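Local structure of pantothenate synthetase (Francisella tularensis subsp. tularensis, 3N8H) at residues I118-S123 with D153-M158; G126-M131 with V157-Q162. The protein probably catalyses the ATP-dependent condensation of pantoate with beta-alanine through a pantoyl-adenylate intermediate, the last step of pantothenate biosynthesis. All coordinates share one frame; numbering follows the deposited sequence.

Interaction 1 (I118-S123 with D153-M158). With PRO (proline), chain C; AMP (adenosine monophosphate), chain D.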
ATOM      1  N   ILE A 118       9.554   6.690  16.392  1.00 35.32           N
ATOM      2  CA  ILE A 118       9.600   7.310  17.716  1.00 36.39           C
ATOM      3  C   ILE A 118       8.224   7.355  18.364  1.00 38.02           C
ATOM      4  O   ILE A 118       7.212   7.036  17.720  1.00 38.17           O
ATOM      5  CB  ILE A 118      10.152   8.743  17.629  1.00 39.65           C
ATOM      6  CG1 ILE A 118       9.323   9.569  16.632  1.00 40.69           C
ATOM      7  CG2 ILE A 118      11.673   8.724  17.243  1.00 37.70           C
ATOM      8  CD1 ILE A 118       9.566  11.081  16.680  1.00 42.19           C
ATOM      9  N   LEU A 119       8.199   7.743  19.644  1.00 36.61           N
ATOM     10  CA  LEU A 119       6.957   7.967  20.361  1.00 34.59           C
ATOM     11  C   LEU A 119       5.996   6.808  20.155  1.00 31.83           C
ATOM     12  O   LEU A 119       6.315   5.665  20.479  1.00 34.46           O
ATOM     13  CB  LEU A 119       6.334   9.293  19.900  1.00 35.30           C
ATOM     14  CG  LEU A 119       7.264  10.495  20.142  1.00 43.28           C
ATOM     15  CD1 LEU A 119       6.816  11.775  19.407  1.00 47.46           C
ATOM     16  CD2 LEU A 119       7.423  10.748  21.640  1.00 36.75           C
ATOM     17  N   GLU A 120       4.823   7.091  19.597  1.00 28.91           N
ATOM     18  CA  GLU A 120       3.820   6.049  19.459  1.00 34.72           C
ATOM     19  C   GLU A 120       4.316   4.834  18.626  1.00 43.23           C
ATOM     20  O   GLU A 120       4.063   3.654  18.953  1.00 30.77           O
ATOM     21  CB  GLU A 120       2.569   6.673  18.891  1.00 35.71           C
ATOM     22  CG  GLU A 120       1.293   6.038  19.331  1.00 56.89           C
ATOM     23  CD  GLU A 120       1.004   6.105  20.829  1.00 39.57           C
ATOM     24  OE1 GLU A 120       1.770   6.659  21.667  1.00 33.68           O
ATOM     25  OE2 GLU A 120      -0.051   5.565  21.150  1.00 39.22           O
ATOM     26  N   GLY A 121       5.078   5.110  17.578  1.00 41.96           N
ATOM     27  CA  GLY A 121       5.598   4.035  16.748  1.00 44.94           C
ATOM     28  C   GLY A 121       6.497   3.061  17.500  1.00 45.58           C
ATOM     29  O   GLY A 121       6.499   1.853  17.240  1.00 40.02           O
ATOM     30  N   LYS A 122       7.266   3.583  18.443  1.00 40.21           N
ATOM     31  CA  LYS A 122       8.216   2.759  19.189  1.00 44.85           C
ATOM     32  C   LYS A 122       7.477   2.050  20.318  1.00 40.74           C
ATOM     33  O   LYS A 122       7.730   0.882  20.638  1.00 33.60           O
ATOM     34  CB  LYS A 122       9.332   3.641  19.768  1.00 47.59           C
ATOM     35  CG  LYS A 122      10.379   2.875  20.542  1.00 54.12           C
ATOM     36  CD  LYS A 122      11.435   3.810  21.105  1.00 58.78           C
ATOM     37  CE  LYS A 122      12.789   3.525  20.486  1.00 66.57           C
ATOM     38  NZ  LYS A 122      13.888   4.251  21.176  1.00 70.32           N
ATOM     39  N   SER A 123       6.556   2.800  20.910  1.00 43.52           N
ATOM     40  CA  SER A 123       5.720   2.350  22.008  1.00 45.56           C
ATOM     41  C   SER A 123       4.742   1.268  21.530  1.00 40.82           C
ATOM     42  O   SER A 123       4.416   0.341  22.274  1.00 40.02           O
ATOM     43  CB  SER A 123       4.965   3.560  22.578  1.00 42.13           C
ATOM     44  OG  SER A 123       4.498   3.325  23.879  1.00 48.09           O
ATOM     45  N   ASP A 153      -3.930  12.526  17.509  1.00 36.05           N
ATOM     46  CA  ASP A 153      -3.109  11.449  16.988  1.00 35.59           C
ATOM     47  C   ASP A 153      -2.159  12.058  15.952  1.00 32.53           C
ATOM     48  O   ASP A 153      -2.326  11.909  14.726  1.00 25.15           O
ATOM     49  CB  ASP A 153      -4.011  10.378  16.405  1.00 38.15           C
ATOM     50  CG  ASP A 153      -4.963   9.809  17.445  1.00 42.22           C
ATOM     51  OD1 ASP A 153      -4.494   8.986  18.264  1.00 42.57           O
ATOM     52  OD2 ASP A 153      -6.162  10.188  17.445  1.00 35.06           O
ATOM     53  N   TYR A 154      -1.176  12.786  16.470  1.00 32.39           N
ATOM     54  CA  TYR A 154      -0.319  13.645  15.638  1.00 41.73           C
ATOM     55  C   TYR A 154       0.498  12.904  14.583  1.00 37.38           C
ATOM     56  O   TYR A 154       0.594  13.329  13.403  1.00 29.69           O
ATOM     57  CB  TYR A 154       0.649  14.433  16.520  1.00 37.26           C
ATOM     58  CG  TYR A 154       1.194  15.656  15.833  1.00 41.34           C
ATOM     59  CD1 TYR A 154       0.449  16.831  15.784  1.00 44.62           C
ATOM     60  CD2 TYR A 154       2.452  15.637  15.227  1.00 44.14           C
ATOM     61  CE1 TYR A 154       0.942  17.965  15.159  1.00 54.79           C
ATOM     62  CE2 TYR A 154       2.959  16.773  14.590  1.00 54.86           C
ATOM     63  CZ  TYR A 154       2.196  17.933  14.563  1.00 59.84           C
ATOM     64  OH  TYR A 154       2.672  19.067  13.941  1.00 60.71           O
ATOM     65  N   GLN A 155       1.139  11.830  15.022  1.00 31.13           N
ATOM     66  CA  GLN A 155       1.955  11.027  14.108  1.00 35.69           C
ATOM     67  C   GLN A 155       1.083  10.369  13.024  1.00 34.36           C
ATOM     68  O   GLN A 155       1.437  10.351  11.835  1.00 32.05           O
ATOM     69  CB  GLN A 155       2.711   9.984  14.893  1.00 30.37           C
ATOM     70  CG  GLN A 155       3.879  10.561  15.675  1.00 35.78           C
ATOM     71  CD  GLN A 155       4.449   9.535  16.647  1.00 40.37           C
ATOM     72  OE1 GLN A 155       3.873   9.273  17.716  1.00 35.38           O
ATOM     73  NE2 GLN A 155       5.568   8.925  16.263  1.00 37.66           N
ATOM     74  N   GLN A 156      -0.063   9.849  13.457  1.00 30.64           N
ATOM     75  CA  GLN A 156      -1.098   9.358  12.544  1.00 25.46           C
ATOM     76  C   GLN A 156      -1.396  10.376  11.428  1.00 32.15           C
ATOM     77  O   GLN A 156      -1.431  10.019  10.251  1.00 33.17           O
ATOM     78  CB  GLN A 156      -2.393   9.078  13.322  1.00 24.49           C
ATOM     79  CG  GLN A 156      -3.532   8.642  12.416  1.00 34.53           C
ATOM     80  CD  GLN A 156      -4.611   7.925  13.156  1.00 38.40           C
ATOM     81  OE1 GLN A 156      -4.506   6.725  13.423  1.00 37.76           O
ATOM     82  NE2 GLN A 156      -5.657   8.655  13.514  1.00 28.35           N
ATOM     83  N   VAL A 157      -1.650  11.633  11.794  1.00 34.82           N
ATOM     84  CA  VAL A 157      -1.911  12.663  10.777  1.00 28.00           C
ATOM     85  C   VAL A 157      -0.771  12.773   9.757  1.00 28.16           C
ATOM     86  O   VAL A 157      -1.011  12.728   8.540  1.00 36.14           O
ATOM     87  CB  VAL A 157      -2.137  14.051  11.413  1.00 30.48           C
ATOM     88  CG1 VAL A 157      -2.111  15.129  10.339  1.00 29.55           C
ATOM     89  CG2 VAL A 157      -3.454  14.098  12.163  1.00 34.33           C
HETATM   90  N   MSE A 158       0.464  12.917  10.254  1.00 25.68           N
HETATM   91  CA  MSE A 158       1.650  13.067   9.402  1.00 26.11           C
HETATM   92  C   MSE A 158       1.809  11.867   8.484  1.00 29.88           C
HETATM   93  O   MSE A 158       2.073  12.005   7.293  1.00 31.36           O
HETATM   94  CB  MSE A 158       2.909  13.226  10.260  1.00 31.13           C
HETATM   95  CG  MSE A 158       2.895  14.433  11.183  1.00 38.82           C
HETATM   96 SE   MSE A 158       4.582  14.636  12.170  0.51 50.60          SE
HETATM   97  CE  MSE A 158       5.849  14.701  10.679  1.00 48.10           C
TER
HETATM   98  N   PRO C 271      -6.935   5.337  17.840  1.00 51.27           N
HETATM   99  CA  PRO C 271      -6.301   4.274  17.064  1.00 45.52           C
HETATM  100  C   PRO C 271      -5.910   3.111  17.976  1.00 41.94           C
HETATM  101  O   PRO C 271      -6.000   3.246  19.203  1.00 37.97           O
HETATM  102  CB  PRO C 271      -5.055   4.961  16.502  1.00 46.90           C
HETATM  103  CG  PRO C 271      -5.462   6.390  16.363  1.00 56.84           C
HETATM  104  CD  PRO C 271      -6.401   6.669  17.509  1.00 48.68           C
HETATM  105  P   AMP D 270     -10.305   6.719  16.947  1.00 34.80           P
HETATM  106  O1P AMP D 270     -11.778   6.342  16.820  1.00 34.28           O
HETATM  107  O2P AMP D 270      -9.800   6.976  18.334  1.00 33.22           O
HETATM  108  O3P AMP D 270      -9.407   5.837  16.158  1.00 44.16           O
HETATM  109  O5' AMP D 270     -10.275   8.222  16.340  1.00 28.96           O
HETATM  110  C5' AMP D 270     -10.930   8.572  15.120  1.00 31.25           C
HETATM  111  C4' AMP D 270     -10.583   9.988  14.730  1.00 32.67           C
HETATM  112  O4' AMP D 270     -11.051  10.894  15.780  1.00 29.73           O
HETATM  113  C3' AMP D 270      -9.075  10.246  14.562  1.00 28.33           C
HETATM  114  O3' AMP D 270      -8.863  11.221  13.527  1.00 29.21           O
HETATM  115  C2' AMP D 270      -8.702  10.842  15.914  1.00 24.27           C
HETATM  116  O2' AMP D 270      -7.515  11.618  15.946  1.00 35.35           O
HETATM  117  C1' AMP D 270      -9.948  11.665  16.232  1.00 24.13           C
HETATM  118  N9  AMP D 270     -10.061  11.984  17.660  1.00 32.74           N
HETATM  119  C8  AMP D 270      -9.977  11.099  18.680  1.00 29.70           C
HETATM  120  N7  AMP D 270     -10.085  11.742  19.877  1.00 31.01           N
HETATM  121  C5  AMP D 270     -10.211  13.068  19.618  1.00 24.77           C
HETATM  122  C6  AMP D 270     -10.366  14.293  20.431  1.00 25.02           C
HETATM  123  N6  AMP D 270     -10.382  14.200  21.770  1.00 25.62           N
HETATM  124  N1  AMP D 270     -10.479  15.481  19.809  1.00 28.68           N
HETATM  125  C2  AMP D 270     -10.431  15.545  18.456  1.00 30.06           C
HETATM  126  N3  AMP D 270     -10.300  14.472  17.648  1.00 35.69           N
HETATM  127  C4  AMP D 270     -10.192  13.219  18.161  1.00 28.48           C

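Interaction 2 (G126-M131 with V157-Q162). With PRO (proline), chain C.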
ATOM      1  N   GLY A 126       4.290  -2.098  15.301  1.00 38.88           N
ATOM      2  CA  GLY A 126       3.388  -2.698  14.328  1.00 38.68           C
ATOM      3  C   GLY A 126       2.022  -2.022  14.281  1.00 32.67           C
ATOM      4  O   GLY A 126       1.193  -2.321  13.407  1.00 35.40           O
ATOM      5  N   HIS A 127       1.785  -1.090  15.197  1.00 28.97           N
ATOM      6  CA  HIS A 127       0.544  -0.304  15.156  1.00 31.92           C
ATOM      7  C   HIS A 127       0.423   0.535  13.859  1.00 36.73           C
ATOM      8  O   HIS A 127      -0.622   0.538  13.226  1.00 33.59           O
ATOM      9  CB  HIS A 127       0.443   0.620  16.372  1.00 32.44           C
ATOM     10  CG  HIS A 127      -0.626   1.662  16.249  1.00 33.14           C
ATOM     11  ND1 HIS A 127      -1.972   1.360  16.303  1.00 32.86           N
ATOM     12  CD2 HIS A 127      -0.550   3.007  16.066  1.00 34.12           C
ATOM     13  CE1 HIS A 127      -2.680   2.470  16.159  1.00 36.29           C
ATOM     14  NE2 HIS A 127      -1.843   3.482  16.005  1.00 31.12           N
ATOM     15  N   PHE A 128       1.486   1.239  13.471  1.00 25.80           N
ATOM     16  CA  PHE A 128       1.386   2.197  12.355  1.00 32.07           C
ATOM     17  C   PHE A 128       1.210   1.467  11.029  1.00 34.27           C
ATOM     18  O   PHE A 128       0.567   1.984  10.101  1.00 39.08           O
ATOM     19  CB  PHE A 128       2.608   3.155  12.309  1.00 32.73           C
ATOM     20  CG  PHE A 128       2.528   4.320  13.292  1.00 35.27           C
ATOM     21  CD1 PHE A 128       1.300   4.858  13.661  1.00 31.84           C
ATOM     22  CD2 PHE A 128       3.685   4.890  13.816  1.00 36.99           C
ATOM     23  CE1 PHE A 128       1.209   5.933  14.547  1.00 33.50           C
ATOM     24  CE2 PHE A 128       3.606   5.965  14.696  1.00 43.27           C
ATOM     25  CZ  PHE A 128       2.361   6.482  15.065  1.00 37.63           C
ATOM     26  N   SER A 129       1.769   0.257  10.943  1.00 33.69           N
ATOM     27  CA  SER A 129       1.606  -0.559   9.745  1.00 29.10           C
ATOM     28  C   SER A 129       0.130  -0.939   9.605  1.00 32.50           C
ATOM     29  O   SER A 129      -0.449  -0.817   8.530  1.00 31.08           O
ATOM     30  CB  SER A 129       2.508  -1.796   9.784  1.00 37.51           C
ATOM     31  OG  SER A 129       2.236  -2.682   8.710  1.00 36.98           O
ATOM     32  N   GLY A 130      -0.485  -1.375  10.702  1.00 29.91           N
ATOM     33  CA  GLY A 130      -1.899  -1.725  10.684  1.00 34.38           C
ATOM     34  C   GLY A 130      -2.807  -0.577  10.278  1.00 31.82           C
ATOM     35  O   GLY A 130      -3.741  -0.757   9.486  1.00 32.90           O
HETATM   36  N   MSE A 131      -2.521   0.594  10.838  1.00 26.78           N
HETATM   37  CA  MSE A 131      -3.295   1.822  10.675  1.00 32.43           C
HETATM   38  C   MSE A 131      -3.240   2.304   9.222  1.00 25.84           C
HETATM   39  O   MSE A 131      -4.265   2.587   8.598  1.00 28.40           O
HETATM   40  CB  MSE A 131      -2.685   2.894  11.593  1.00 32.75           C
HETATM   41  CG  MSE A 131      -3.370   4.219  11.637  1.00 28.42           C
HETATM   42 SE   MSE A 131      -2.852   5.370  10.120  0.71 39.41          SE
HETATM   43  CE  MSE A 131      -1.031   5.818  10.810  1.00 27.17           C
ATOM     44  N   VAL A 157      -1.650  11.633  11.794  1.00 34.82           N
ATOM     45  CA  VAL A 157      -1.911  12.663  10.777  1.00 28.00           C
ATOM     46  C   VAL A 157      -0.771  12.773   9.757  1.00 28.16           C
ATOM     47  O   VAL A 157      -1.011  12.728   8.540  1.00 36.14           O
ATOM     48  CB  VAL A 157      -2.137  14.051  11.413  1.00 30.48           C
ATOM     49  CG1 VAL A 157      -2.111  15.129  10.339  1.00 29.55           C
ATOM     50  CG2 VAL A 157      -3.454  14.098  12.163  1.00 34.33           C
HETATM   51  N   MSE A 158       0.464  12.917  10.254  1.00 25.68           N
HETATM   52  CA  MSE A 158       1.650  13.067   9.402  1.00 26.11           C
HETATM   53  C   MSE A 158       1.809  11.867   8.484  1.00 29.88           C
HETATM   54  O   MSE A 158       2.073  12.005   7.293  1.00 31.36           O
HETATM   55  CB  MSE A 158       2.909  13.226  10.260  1.00 31.13           C
HETATM   56  CG  MSE A 158       2.895  14.433  11.183  1.00 38.82           C
HETATM   57 SE   MSE A 158       4.582  14.636  12.170  0.51 50.60          SE
HETATM   58  CE  MSE A 158       5.849  14.701  10.679  1.00 48.10           C
ATOM     59  N   LEU A 159       1.635  10.683   9.047  1.00 30.04           N
ATOM     60  CA  LEU A 159       1.733   9.457   8.286  1.00 31.38           C
ATOM     61  C   LEU A 159       0.635   9.373   7.219  1.00 29.84           C
ATOM     62  O   LEU A 159       0.882   8.950   6.086  1.00 29.11           O
ATOM     63  CB  LEU A 159       1.662   8.245   9.231  1.00 29.04           C
ATOM     64  CG  LEU A 159       2.869   8.019  10.117  1.00 36.56           C
ATOM     65  CD1 LEU A 159       2.650   6.816  11.028  1.00 35.21           C
ATOM     66  CD2 LEU A 159       4.108   7.834   9.220  1.00 33.05           C
ATOM     67  N   ILE A 160      -0.581   9.792   7.562  1.00 25.67           N
ATOM     68  CA  ILE A 160      -1.642   9.705   6.575  1.00 31.00           C
ATOM     69  C   ILE A 160      -1.404  10.739   5.449  1.00 39.28           C
ATOM     70  O   ILE A 160      -1.744  10.495   4.292  1.00 36.63           O
ATOM     71  CB  ILE A 160      -3.055   9.827   7.229  1.00 29.58           C
ATOM     72  CG1 ILE A 160      -3.373   8.565   8.051  1.00 30.08           C
ATOM     73  CG2 ILE A 160      -4.150  10.076   6.172  1.00 27.66           C
ATOM     74  CD1 ILE A 160      -4.687   8.705   8.847  1.00 30.00           C
ATOM     75  N   LYS A 161      -0.791  11.873   5.779  1.00 30.08           N
ATOM     76  CA  LYS A 161      -0.512  12.884   4.745  1.00 34.70           C
ATOM     77  C   LYS A 161       0.523  12.302   3.798  1.00 34.22           C
ATOM     78  O   LYS A 161       0.454  12.514   2.584  1.00 36.36           O
ATOM     79  CB  LYS A 161      -0.028  14.217   5.345  1.00 32.20           C
ATOM     80  CG  LYS A 161      -1.086  15.006   6.133  1.00 37.93           C
ATOM     81  CD  LYS A 161      -0.486  16.278   6.765  1.00 37.63           C
ATOM     82  CE  LYS A 161      -1.563  17.284   7.207  1.00 36.36           C
ATOM     83  NZ  LYS A 161      -0.947  18.458   7.952  1.00 41.54           N
ATOM     84  N   GLN A 162       1.464  11.530   4.345  1.00 34.92           N
ATOM     85  CA  GLN A 162       2.506  10.932   3.503  1.00 29.65           C
ATOM     86  C   GLN A 162       1.893   9.829   2.614  1.00 28.74           C
ATOM     87  O   GLN A 162       2.194   9.743   1.427  1.00 34.80           O
ATOM     88  CB  GLN A 162       3.649  10.372   4.349  1.00 34.99           C
ATOM     89  CG  GLN A 162       4.811   9.838   3.523  1.00 36.37           C
ATOM     90  CD  GLN A 162       5.569  10.943   2.813  1.00 42.07           C
ATOM     91  OE1 GLN A 162       5.902  11.957   3.420  1.00 43.27           O
ATOM     92  NE2 GLN A 162       5.843  10.752   1.526  1.00 37.27           N
TER
HETATM   93  N   PRO C 271      -6.935   5.337  17.840  1.00 51.27           N
HETATM   94  CA  PRO C 271      -6.301   4.274  17.064  1.00 45.52           C
HETATM   95  C   PRO C 271      -5.910   3.111  17.976  1.00 41.94           C
HETATM   96  O   PRO C 271      -6.000   3.246  19.203  1.00 37.97           O
HETATM   97  CB  PRO C 271      -5.055   4.961  16.502  1.00 46.90           C
HETATM   98  CG  PRO C 271      -5.462   6.390  16.363  1.00 56.84           C
HETATM   99  CD  PRO C 271      -6.401   6.669  17.509  1.00 48.68           C

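Interaction 1 (I118-S123 with D153-M158)
Gln155 reaches from the first turn of helix 154-166 to the start of the short helix 120-123, and its amide bonds to the backbone on both sides of Leu119. Helix 154-166 follows strand 146-150 of the parallel sheet in the Rossmann-like nucleotide-binding domain of pantothenate synthetase, whereas 118-123 lies against the antiparallel sheet 230-257. With its chain extended beyond CG (chi2 169°), Gln155 sends NE2 to Ile118 O at 2.9 Å in a nearly straight bond; the oxygen lies in the Gln155 amide plane, although NE2 stands well above the plane of the Ile118 carbonyl. The same nitrogen also donates to Ile115 O, so two carbonyls hold it. In return Gln155 OE1 accepts Glu120 N at 3.0 Å, in the carbonyl plane on a lone pair; the two bonds together fix which way round the amide sits. Leu119 CB lies 3.3 Å from Gln155 OE1, while the carboxylate of Glu120 turns away to a salt bridge with Arg251 and a hydrogen bond with Tyr233. Asp153 and Gln156, close by in the chain, face the ligands. Gln156 OE1 approaches CG of the bound proline, and Asp153 OD2 accepts a very short hydrogen bond from the ribose O2' of AMP, 2.5 Å long.

Interaction 2 (G126-M131 with V157-Q162)
Leu159 CD1 sits over one face of the Phe128 ring in a CH-pi contact, 3.5 Å from the centroid and 15° off the ring normal. Of the ring atoms of Phe128, CG is nearest to Leu159 CD1, at 3.4 Å, and CD1 and CD2 of Phe128 are almost as near, so the methyl is displaced from the ring centre toward the CB side. The leucine and phenylalanine side chains run at about a right angle to each other, and a single methyl does the touching.

The remaining contacts are apolar and belong to Met131, a selenomethionine. Its CG is anti to the backbone N (chi1 -177°), and bends at chi2 and chi3 then turn the terminal methyl toward Leu159, whose CD1 lies 3.8 Å from Met131 CE. One methyl of Leu159 thus serves both the aromatic face and the selenomethionine tip. The selenium itself rests against Ile160, 3.8 Å from CG1 and slightly farther from CD1.

These four side chains meet between helices 127-142 and 154-166 of the Rossmann-like domain; the axes of 127-131 and 157-162 come within 11.2 Å at closest and point 48° apart. Strand 146-150 joins the two helices in the chain, and Ile160 also packs on that strand and on strand 172-176.

Polar and ligand contacts occupy other sides of the helices. His127 meets the bound proline with its ring edge, CE1 lying 3.5 Å from proline CB, while His127 ND1 is hydrogen-bonded to Gln63 O. Gln162 NE2 bonds to Asp103 of the second subunit.

How the interactions relate
Helix 154-166 carries the second segment of both contacts, whose centres are 8 Å apart: Gln155 in its first turn serves interaction 1, Leu159 and Ile160 farther on serve interaction 2. Phe128 joins them, its CZ lying 3.5 Å from Gln155 CB while its CE2 is 3.3 Å from Gly121 N. A second point of touch, Gln156 OE1 to Met131 CG at 3.3 Å, lies close to the substrate pocket, where Gln156 is predicted to bind pantoate. Asp153 and Gln156 from interaction 1 and His127 from interaction 2 all line the site of the bound proline, and Arg190 hydrogen-bonds to that ligand. AMP is met by the Asp153 end of helix 154-166, whereas interaction 2 continues along that helix toward Gln162 and the other subunit.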